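Side-chain contact in phenol hydroxylase component phL (Pseudomonas stutzeri, PDB 3U52), which probably serves as the non-catalytic beta subunit of a multicomponent phenol hydroxylase, which adds oxygen to aromatic rings: residues Tyr227-Asp232 and Lys298-Ala303. Sequence-based numbering, arbitrary orientation.
Sequences YPLVYD and KPLAEA. With XE (xenon), chain B.
Leu229 and Leu300 reach into the gap between two neighbouring helices because each holds CG anti to its own backbone N (chi1 178° and -178°), sending both isobutyl groups toward the other helix. They meet loosely, CD2 of Leu229 lying 4.5 Å from CD2 of Leu300. The closer touches are to either leucine's neighbour. The forked end of Leu229 faces the single methyl of Ala301, CD1 and CD2 at 4.1 and 4.2 Å from its CB. Val230 turns CG2 beside its backbone N, and that methyl meets Leu300 CD2 at 3.9 Å, the two side chains crossing at roughly a right angle. Its other branch, CG1, anti to the backbone N, lies 3.8 Å above the centre of the Tyr231 ring, a CH-pi placement within the helix that leaves CG2 as the branch meeting Leu300.

The segments belong to helices 211-240 and 276-302; the two short segments run 26° from parallel, their axes 11.1 Å apart at closest approach, and methyl groups bridge that distance. Leu310 of helix 307-322 packs on both Leu229 and Ala301. On the xenon side of helix 211-240, the O of Tyr227 and OD1 of Asp232 each lie 3.6 Å from the xenon, whose pocket Tyr257 completes. With no hydrogen bond or salt bridge across it, this buried contact is held by dispersion and the hydrophobic effect, through methyl groups alone.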
ATOM      1  N   TYR D 227       2.467  38.354   4.113  1.00 25.89           N
ATOM      2  CA  TYR D 227       1.844  37.511   3.107  1.00 27.00           C
ATOM      3  C   TYR D 227       0.698  38.221   2.379  1.00 26.54           C
ATOM      4  O   TYR D 227       0.690  38.216   1.171  1.00 27.25           O
ATOM      5  CB  TYR D 227       1.455  36.140   3.705  1.00 27.25           C
ATOM      6  CG  TYR D 227       2.607  35.194   3.573  1.00 27.63           C
ATOM      7  CD1 TYR D 227       3.679  35.267   4.437  1.00 26.01           C
ATOM      8  CD2 TYR D 227       2.661  34.277   2.504  1.00 31.04           C
ATOM      9  CE1 TYR D 227       4.766  34.429   4.300  1.00 30.25           C
ATOM     10  CE2 TYR D 227       3.748  33.422   2.341  1.00 30.04           C
ATOM     11  CZ  TYR D 227       4.787  33.516   3.239  1.00 30.64           C
ATOM     12  OH  TYR D 227       5.846  32.678   3.097  1.00 34.94           O
ATOM     13  N   PRO D 228      -0.268  38.834   3.117  1.00 27.01           N
ATOM     14  CA  PRO D 228      -1.269  39.629   2.362  1.00 27.42           C
ATOM     15  C   PRO D 228      -0.661  40.754   1.521  1.00 28.05           C
ATOM     16  O   PRO D 228      -1.033  40.897   0.363  1.00 28.17           O
ATOM     17  CB  PRO D 228      -2.198  40.181   3.459  1.00 27.08           C
ATOM     18  CG  PRO D 228      -2.049  39.117   4.638  1.00 26.36           C
ATOM     19  CD  PRO D 228      -0.555  38.828   4.577  1.00 25.54           C
ATOM     20  N   LEU D 229       0.291  41.510   2.075  1.00 27.21           N
ATOM     21  CA  LEU D 229       0.885  42.615   1.320  1.00 26.49           C
ATOM     22  C   LEU D 229       1.515  42.123   0.037  1.00 26.46           C
ATOM     23  O   LEU D 229       1.280  42.673  -1.035  1.00 26.46           O
ATOM     24  CB  LEU D 229       1.940  43.375   2.146  1.00 25.35           C
ATOM     25  CG  LEU D 229       2.680  44.528   1.438  1.00 26.19           C
ATOM     26  CD1 LEU D 229       1.727  45.654   1.047  1.00 22.12           C
ATOM     27  CD2 LEU D 229       3.783  45.051   2.354  1.00 28.25           C
ATOM     28  N   VAL D 230       2.322  41.079   0.154  1.00 26.53           N
ATOM     29  CA  VAL D 230       3.102  40.584  -0.985  1.00 27.22           C
ATOM     30  C   VAL D 230       2.290  39.718  -1.991  1.00 28.16           C
ATOM     31  O   VAL D 230       2.298  39.979  -3.210  1.00 28.24           O
ATOM     32  CB  VAL D 230       4.378  39.855  -0.524  1.00 26.53           C
ATOM     33  CG1 VAL D 230       5.157  39.330  -1.751  1.00 27.28           C
ATOM     34  CG2 VAL D 230       5.269  40.796   0.277  1.00 24.90           C
ATOM     35  N   TYR D 231       1.599  38.695  -1.488  1.00 28.87           N
ATOM     36  CA  TYR D 231       0.990  37.715  -2.400  1.00 28.63           C
ATOM     37  C   TYR D 231      -0.451  38.011  -2.740  1.00 30.18           C
ATOM     38  O   TYR D 231      -1.028  37.306  -3.579  1.00 31.08           O
ATOM     39  CB  TYR D 231       1.170  36.275  -1.878  1.00 28.96           C
ATOM     40  CG  TYR D 231       2.633  35.935  -1.678  1.00 25.55           C
ATOM     41  CD1 TYR D 231       3.202  35.954  -0.424  1.00 26.44           C
ATOM     42  CD2 TYR D 231       3.449  35.683  -2.759  1.00 26.25           C
ATOM     43  CE1 TYR D 231       4.581  35.670  -0.243  1.00 25.06           C
ATOM     44  CE2 TYR D 231       4.794  35.396  -2.592  1.00 26.12           C
ATOM     45  CZ  TYR D 231       5.349  35.392  -1.341  1.00 24.61           C
ATOM     46  OH  TYR D 231       6.698  35.117  -1.229  1.00 29.58           O
ATOM     47  N   ASP D 232      -1.024  39.026  -2.105  1.00 30.80           N
ATOM     48  CA  ASP D 232      -2.302  39.565  -2.512  1.00 33.19           C
ATOM     49  C   ASP D 232      -2.165  40.937  -3.138  1.00 33.34           C
ATOM     50  O   ASP D 232      -2.468  41.112  -4.317  1.00 33.87           O
ATOM     51  CB  ASP D 232      -3.252  39.666  -1.343  1.00 33.27           C
ATOM     52  CG  ASP D 232      -3.969  38.359  -1.053  1.00 40.94           C
ATOM     53  OD1 ASP D 232      -3.829  37.380  -1.840  1.00 46.98           O
ATOM     54  OD2 ASP D 232      -4.670  38.301  -0.004  1.00 47.97           O
ATOM     55  N   LYS D 298       7.068  48.819   5.388  1.00 28.98           N
ATOM     56  CA  LYS D 298       6.742  50.133   4.800  1.00 30.96           C
ATOM     57  C   LYS D 298       7.570  50.485   3.530  1.00 30.29           C
ATOM     58  O   LYS D 298       6.990  50.833   2.497  1.00 30.91           O
ATOM     59  CB  LYS D 298       6.813  51.222   5.904  1.00 30.48           C
ATOM     60  CG  LYS D 298       6.391  52.658   5.561  1.00 36.21           C
ATOM     61  CD  LYS D 298       5.916  53.345   6.903  1.00 40.84           C
ATOM     62  CE  LYS D 298       6.627  54.659   7.205  1.00 47.03           C
ATOM     63  NZ  LYS D 298       6.295  55.725   6.181  1.00 51.75           N
ATOM     64  N   PRO D 299       8.914  50.375   3.581  1.00 30.50           N
ATOM     65  CA  PRO D 299       9.624  50.692   2.316  1.00 31.26           C
ATOM     66  C   PRO D 299       9.278  49.791   1.110  1.00 32.23           C
ATOM     67  O   PRO D 299       9.376  50.229  -0.057  1.00 32.07           O
ATOM     68  CB  PRO D 299      11.108  50.543   2.673  1.00 30.56           C
ATOM     69  CG  PRO D 299      11.192  50.164   4.071  1.00 30.98           C
ATOM     70  CD  PRO D 299       9.828  50.005   4.670  1.00 30.01           C
ATOM     71  N   LEU D 300       8.904  48.534   1.378  1.00 31.98           N
ATOM     72  CA  LEU D 300       8.448  47.652   0.326  1.00 32.44           C
ATOM     73  C   LEU D 300       7.101  48.104  -0.233  1.00 31.18           C
ATOM     74  O   LEU D 300       6.901  48.105  -1.445  1.00 31.24           O
ATOM     75  CB  LEU D 300       8.374  46.199   0.827  1.00 33.01           C
ATOM     76  CG  LEU D 300       7.962  45.087  -0.153  1.00 36.39           C
ATOM     77  CD1 LEU D 300       9.042  44.873  -1.264  1.00 36.08           C
ATOM     78  CD2 LEU D 300       7.695  43.777   0.591  1.00 38.14           C
ATOM     79  N   ALA D 301       6.156  48.436   0.636  1.00 32.36           N
ATOM     80  CA  ALA D 301       4.854  48.891   0.146  1.00 32.45           C
ATOM     81  C   ALA D 301       5.069  50.173  -0.667  1.00 33.25           C
ATOM     82  O   ALA D 301       4.531  50.287  -1.760  1.00 33.05           O
ATOM     83  CB  ALA D 301       3.854  49.106   1.281  1.00 32.43           C
ATOM     84  N   GLU D 302       5.919  51.081  -0.168  1.00 33.97           N
ATOM     85  CA  GLU D 302       6.124  52.387  -0.804  1.00 35.21           C
ATOM     86  C   GLU D 302       6.729  52.262  -2.206  1.00 35.10           C
ATOM     87  O   GLU D 302       6.480  53.093  -3.077  1.00 34.82           O
ATOM     88  CB  GLU D 302       7.007  53.289   0.075  1.00 35.95           C
ATOM     89  CG  GLU D 302       6.258  53.888   1.274  1.00 39.60           C
ATOM     90  CD  GLU D 302       7.143  54.662   2.278  1.00 46.61           C
ATOM     91  OE1 GLU D 302       6.539  55.400   3.098  1.00 49.75           O
ATOM     92  OE2 GLU D 302       8.407  54.540   2.286  1.00 47.41           O
ATOM     93  N   ALA D 303       7.540  51.224  -2.399  1.00 34.98           N
ATOM     94  CA  ALA D 303       8.273  51.021  -3.644  1.00 34.95           C
ATOM     95  C   ALA D 303       7.449  50.259  -4.682  1.00 35.92           C
ATOM     96  O   ALA D 303       7.939  49.964  -5.764  1.00 36.50           O
ATOM     97  CB  ALA D 303       9.578  50.304  -3.363  1.00 34.77           C
TER
HETATM   98 XE    XE B 335      -1.998  35.820   0.889  1.00 49.12          XE